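Local coordinates for ORF10 (Moritella marina, PDB 6RIW), which probably catalyses acyl-chain elongation by condensation, as the ketosynthase and chain length factor didomain of a polyunsaturated fatty acid synthase, at residues L309-A314 with E347-R352; N340-S345 with S436-G441. All coordinates share one frame; numbering follows the deposited sequence.

Interaction 1: L309-A314 with E347-R352; sequences LVYERA and ETFFSR
Y311 places its CB over one face of the F349 ring, 3.6 Å from the centroid and almost on the ring normal. This is a CH-pi contact. The two rings meet obliquely, their planes 36° apart, and Y311 CD2 rests 3.8 Å from F349 CB. F349 has its CG anti to the backbone N (chi1 -178°), which carries the ring across to the helix of Y311. There F349 CE1 also lies 3.7 Å from E312 CG. With an alanine in place of F349, Y311 CB would probably be left over a gap and E312 CG would lose its apolar neighbour. The polar half of the contact lies at its more exposed border. E312 CG stands beside the backbone N, and the extended chain beyond it brings OE2 to R352. R352 NH1 donates to E312 OE2 at 2.8 Å in a nearly straight bond (176°). OE2 lies in the R352 guanidinium plane and accepts through its anti lone pair. A water completes a small ring: it donates to E312 OE2 and accepts from R352 NH2. E312 OE2 thus takes two bonds, one directly from NH1 and one from this water. The contact joins helix 304-318 to the C-terminal end of helix 336-350. Y311 also meets H446 of strand 443-450 edge-to-face, and V310 and R313 of the same helix rest on strand 283-292.

Interaction 2: N340-S345 with S436-G441; sequences NVELRS and SVFGFG
The E342 side chain runs roughly perpendicular to that of F438, the carboxylate plane turned 70° from the ring plane. E342 CG lies at the edge of the F438 ring, in its plane, 3.8 Å from CE2. E342 OE2 comes to the same corner, 3.6 Å from F438 CE2, but from an oblique direction. The glutamate reaches this far because its CG is anti to the backbone N (chi1 176°) and the chain stays extended beyond. S436 adds its CB, 3.9 Å from E342 OE2. The polar link between helix and strand is indirect. One water donates to E342 OE2 at 2.6 Å and lies 2.7 Å from S436 OG, which is also hydrogen-bonded to H446 ND1. The buried carboxylate is met by backbone donors too: A332 N bonds to OE1 and H331 N to OE2. Both its oxygens thus hold the loop that follows strand 327-329, while Y311 and Q307 of helix 304-318 pack on F438. H331 and A332 begin a His-Ala-Thr-Gly-Thr sequence, a form of the His-Gly-Thr-Gly-Thr motif of ketosynthases. E342 therefore probably acts as a second-shell residue that fixes the backbone of this motif in the thiolase-like fold.

Overall arrangement
Followed from the N terminus, the first segment met is 309-314, on helix 304-318. The chain then passes strand 327-329 and enters helix 336-350, which supplies 340-345 and leads into 347-352. Interaction 1 closes this shorter loop of 32 residues. Interaction 2 starts within it and closes a longer one of 90 residues, at strand 432-439. The segments alternate, so the two loops cross. Their centres are about 12 Å apart, and Y311 OH packs 3.5 Å from F438 CZ. Helix 336-350 serves both contacts. Together they tie two helices to strand 432-439, which pairs with strand 327-329, in the ketosynthase half.

Interaction 1: L309-A314 with E347-R352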
loop_
_atom_site.group_PDB
_atom_site.type_symbol
_atom_site.label_atom_id
_atom_site.label_comp_id
_atom_site.label_asym_id
_atom_site.label_seq_id
_atom_site.Cartn_x
_atom_site.Cartn_y
_atom_site.Cartn_z
ATOM N N LEU A 309 20.500 7.521 12.587
ATOM C CA LEU A 309 20.499 8.451 11.462
ATOM C C LEU A 309 19.212 9.271 11.405
ATOM O O LEU A 309 19.257 10.483 11.177
ATOM C CB LEU A 309 20.718 7.697 10.152
ATOM C CG LEU A 309 20.661 8.539 8.872
ATOM C CD1 LEU A 309 21.790 9.602 8.802
ATOM C CD2 LEU A 309 20.683 7.635 7.641
ATOM N N VAL A 310 18.050 8.638 11.598
ATOM C CA VAL A 310 16.819 9.425 11.500
ATOM C C VAL A 310 16.728 10.443 12.641
ATOM O O VAL A 310 16.192 11.543 12.453
ATOM C CB VAL A 310 15.570 8.516 11.427
ATOM C CG1 VAL A 310 15.119 8.046 12.805
ATOM C CG2 VAL A 310 14.436 9.253 10.733
ATOM N N TYR A 311 17.269 10.119 13.823
ATOM C CA TYR A 311 17.331 11.107 14.900
ATOM C C TYR A 311 18.166 12.310 14.480
ATOM O O TYR A 311 17.761 13.457 14.677
ATOM C CB TYR A 311 17.939 10.511 16.173
ATOM C CG TYR A 311 17.196 9.376 16.816
ATOM C CD1 TYR A 311 15.809 9.334 16.848
ATOM C CD2 TYR A 311 17.899 8.348 17.415
ATOM C CE1 TYR A 311 15.144 8.275 17.457
ATOM C CE2 TYR A 311 17.263 7.311 18.028
ATOM C CZ TYR A 311 15.887 7.268 18.052
ATOM O OH TYR A 311 15.282 6.193 18.652
ATOM N N GLU A 312 19.361 12.055 13.945
ATOM C CA GLU A 312 20.230 13.143 13.517
ATOM C C GLU A 312 19.524 14.021 12.498
ATOM O O GLU A 312 19.478 15.247 12.647
ATOM C CB GLU A 312 21.530 12.585 12.938
ATOM C CG GLU A 312 22.385 11.875 13.970
ATOM C CD GLU A 312 23.482 11.032 13.356
ATOM O OE1 GLU A 312 23.455 10.818 12.126
ATOM O OE2 GLU A 312 24.378 10.581 14.109
ATOM N N ARG A 313 18.906 13.395 11.485
ATOM C CA ARG A 313 18.229 14.150 10.434
ATOM C C ARG A 313 17.036 14.920 10.975
ATOM O O ARG A 313 16.749 16.015 10.489
ATOM C CB ARG A 313 17.782 13.203 9.303
ATOM C CG ARG A 313 18.909 12.622 8.480
ATOM C CD ARG A 313 18.347 11.717 7.374
ATOM N NE ARG A 313 19.360 11.265 6.428
ATOM C CZ ARG A 313 19.163 10.267 5.569
ATOM N NH1 ARG A 313 17.987 9.636 5.554
ATOM N NH2 ARG A 313 20.123 9.897 4.735
ATOM N N ALA A 314 16.343 14.383 11.986
ATOM C CA ALA A 314 15.128 15.025 12.478
ATOM C C ALA A 314 15.435 16.285 13.276
ATOM O O ALA A 314 14.764 17.313 13.108
ATOM C CB ALA A 314 14.320 14.049 13.344
ATOM N N GLU A 347 20.093 5.608 23.396
ATOM C CA GLU A 347 21.258 5.806 24.256
ATOM C C GLU A 347 22.401 6.427 23.464
ATOM O O GLU A 347 22.999 7.427 23.885
ATOM C CB GLU A 347 21.684 4.470 24.866
ATOM C CG GLU A 347 23.102 4.471 25.440
ATOM C CD GLU A 347 23.542 3.089 25.848
ATOM O OE1 GLU A 347 23.053 2.602 26.893
ATOM O OE2 GLU A 347 24.358 2.484 25.116
ATOM N N THR A 348 22.680 5.872 22.281
ATOM C CA THR A 348 23.755 6.392 21.443
ATOM C C THR A 348 23.564 7.872 21.142
ATOM O O THR A 348 24.507 8.663 21.254
ATOM C CB THR A 348 23.826 5.590 20.152
ATOM O OG1 THR A 348 24.168 4.234 20.461
ATOM C CG2 THR A 348 24.848 6.191 19.196
ATOM N N PHE A 349 22.342 8.272 20.783
ATOM C CA PHE A 349 22.105 9.631 20.301
ATOM C C PHE A 349 22.007 10.633 21.443
ATOM O O PHE A 349 22.705 11.653 21.442
ATOM C CB PHE A 349 20.827 9.663 19.453
ATOM C CG PHE A 349 20.516 11.010 18.868
ATOM C CD1 PHE A 349 21.297 11.538 17.841
ATOM C CD2 PHE A 349 19.446 11.748 19.336
ATOM C CE1 PHE A 349 21.007 12.783 17.304
ATOM C CE2 PHE A 349 19.152 12.981 18.800
ATOM C CZ PHE A 349 19.933 13.497 17.776
ATOM N N PHE A 350 21.140 10.375 22.427
ATOM C CA PHE A 350 20.899 11.391 23.448
ATOM C C PHE A 350 22.021 11.485 24.480
ATOM O O PHE A 350 22.143 12.519 25.151
ATOM C CB PHE A 350 19.561 11.142 24.136
ATOM C CG PHE A 350 18.387 11.507 23.275
ATOM C CD1 PHE A 350 18.021 12.833 23.121
ATOM C CD2 PHE A 350 17.687 10.526 22.584
ATOM C CE1 PHE A 350 16.950 13.179 22.326
ATOM C CE2 PHE A 350 16.623 10.869 21.767
ATOM C CZ PHE A 350 16.254 12.193 21.639
ATOM N N SER A 351 22.853 10.455 24.612
ATOM C CA SER A 351 23.999 10.596 25.505
ATOM C C SER A 351 24.998 11.632 24.996
ATOM O O SER A 351 25.760 12.182 25.800
ATOM C CB SER A 351 24.667 9.237 25.726
ATOM O OG SER A 351 25.346 8.788 24.576
ATOM N N ARG A 352 24.973 11.951 23.693
ATOM C CA ARG A 352 25.855 12.982 23.144
ATOM C C ARG A 352 25.578 14.352 23.745
ATOM O O ARG A 352 26.458 15.223 23.735
ATOM C CB ARG A 352 25.700 13.067 21.619
ATOM C CG ARG A 352 26.080 11.814 20.878
ATOM C CD ARG A 352 25.619 11.859 19.415
ATOM N NE ARG A 352 25.965 10.612 18.736
ATOM C CZ ARG A 352 25.639 10.317 17.482
ATOM N NH1 ARG A 352 24.951 11.186 16.746
ATOM N NH2 ARG A 352 26.015 9.158 16.964
HETATM O O HOH W 1 25.964 8.419 14.221
#

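Interaction 2: N340-S345 with S436-G441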
loop_
_atom_site.group_PDB
_atom_site.type_symbol
_atom_site.label_atom_id
_atom_site.label_comp_id
_atom_site.label_asym_id
_atom_site.label_seq_id
_atom_site.Cartn_x
_atom_site.Cartn_y
_atom_site.Cartn_z
ATOM N N ASN A 340 15.157 -3.621 22.600
ATOM C CA ASN A 340 16.552 -3.388 22.978
ATOM C C ASN A 340 17.293 -2.556 21.934
ATOM O O ASN A 340 18.135 -1.718 22.287
ATOM C CB ASN A 340 17.273 -4.721 23.198
ATOM C CG ASN A 340 16.822 -5.425 24.472
ATOM O OD1 ASN A 340 17.226 -5.052 25.564
ATOM N ND2 ASN A 340 15.967 -6.437 24.331
ATOM N N VAL A 341 17.013 -2.779 20.645
ATOM C CA VAL A 341 17.668 -1.981 19.611
ATOM C C VAL A 341 17.263 -0.517 19.723
ATOM O O VAL A 341 18.110 0.379 19.619
ATOM C CB VAL A 341 17.379 -2.545 18.206
ATOM C CG1 VAL A 341 17.863 -1.562 17.135
ATOM C CG2 VAL A 341 18.081 -3.881 18.009
ATOM N N GLU A 342 15.968 -0.241 19.933
ATOM C CA GLU A 342 15.533 1.146 20.058
ATOM C C GLU A 342 16.146 1.810 21.289
ATOM O O GLU A 342 16.506 2.996 21.252
ATOM C CB GLU A 342 14.000 1.239 20.110
ATOM C CG GLU A 342 13.488 2.682 20.334
ATOM C CD GLU A 342 11.966 2.845 20.166
ATOM O OE1 GLU A 342 11.230 1.840 20.313
ATOM O OE2 GLU A 342 11.514 3.981 19.881
ATOM N N LEU A 343 16.274 1.064 22.395
ATOM C CA LEU A 343 16.908 1.638 23.581
ATOM C C LEU A 343 18.387 1.919 23.326
ATOM O O LEU A 343 18.923 2.921 23.811
ATOM C CB LEU A 343 16.735 0.708 24.785
ATOM C CG LEU A 343 15.342 0.718 25.418
ATOM C CD1 LEU A 343 15.130 -0.484 26.351
ATOM C CD2 LEU A 343 15.116 2.035 26.150
ATOM N N ARG A 344 19.049 1.062 22.553
ATOM C CA ARG A 344 20.443 1.318 22.203
ATOM C C ARG A 344 20.568 2.559 21.333
ATOM O O ARG A 344 21.441 3.407 21.571
ATOM C CB ARG A 344 21.037 0.100 21.497
ATOM C CG ARG A 344 22.420 0.337 20.889
ATOM C CD ARG A 344 23.028 -0.941 20.357
ATOM N NE ARG A 344 24.372 -0.738 19.803
ATOM C CZ ARG A 344 24.967 -1.566 18.940
ATOM N NH1 ARG A 344 24.345 -2.661 18.522
ATOM N NH2 ARG A 344 26.184 -1.298 18.484
ATOM N N SER A 345 19.701 2.676 20.316
ATOM C CA SER A 345 19.712 3.839 19.434
ATOM C C SER A 345 19.536 5.125 20.218
ATOM O O SER A 345 20.250 6.106 19.992
ATOM C CB SER A 345 18.594 3.710 18.395
ATOM O OG SER A 345 18.851 2.614 17.549
ATOM N N SER A 436 8.762 8.324 17.533
ATOM C CA SER A 436 9.535 7.424 16.689
ATOM C C SER A 436 8.663 6.274 16.202
ATOM O O SER A 436 7.857 5.723 16.965
ATOM C CB SER A 436 10.772 6.862 17.432
ATOM O OG SER A 436 11.508 7.896 18.070
ATOM N N VAL A 437 8.820 5.909 14.929
ATOM C CA VAL A 437 8.228 4.681 14.404
ATOM C C VAL A 437 9.256 4.009 13.503
ATOM O O VAL A 437 9.868 4.665 12.649
ATOM C CB VAL A 437 6.891 4.910 13.656
ATOM C CG1 VAL A 437 5.779 5.233 14.634
ATOM C CG2 VAL A 437 7.012 6.048 12.629
ATOM N N PHE A 438 9.469 2.706 13.717
ATOM C CA PHE A 438 10.483 1.930 12.998
ATOM C C PHE A 438 9.824 0.690 12.384
ATOM O O PHE A 438 9.676 -0.340 13.050
ATOM C CB PHE A 438 11.627 1.549 13.934
ATOM C CG PHE A 438 12.262 2.725 14.652
ATOM C CD1 PHE A 438 12.611 3.883 13.966
ATOM C CD2 PHE A 438 12.526 2.659 16.015
ATOM C CE1 PHE A 438 13.216 4.955 14.619
ATOM C CE2 PHE A 438 13.125 3.716 16.677
ATOM C CZ PHE A 438 13.468 4.871 15.986
ATOM N N GLY A 439 9.452 0.779 11.105
ATOM C CA GLY A 439 8.693 -0.270 10.462
ATOM C C GLY A 439 9.536 -1.394 9.869
ATOM O O GLY A 439 10.739 -1.244 9.643
ATOM N N PHE A 440 8.870 -2.528 9.619
ATOM C CA PHE A 440 9.479 -3.626 8.882
ATOM C C PHE A 440 10.023 -3.133 7.544
ATOM O O PHE A 440 9.442 -2.255 6.895
ATOM C CB PHE A 440 8.451 -4.744 8.640
ATOM C CG PHE A 440 7.867 -5.308 9.907
ATOM C CD1 PHE A 440 8.695 -5.744 10.927
ATOM C CD2 PHE A 440 6.492 -5.401 10.081
ATOM C CE1 PHE A 440 8.166 -6.261 12.111
ATOM C CE2 PHE A 440 5.947 -5.916 11.273
ATOM C CZ PHE A 440 6.784 -6.345 12.280
ATOM N N GLY A 441 11.144 -3.712 7.121
ATOM C CA GLY A 441 11.826 -3.198 5.952
ATOM C C GLY A 441 12.720 -2.011 6.227
ATOM O O GLY A 441 13.078 -1.277 5.293
HETATM O O HOH W 2 12.812 6.218 19.751
#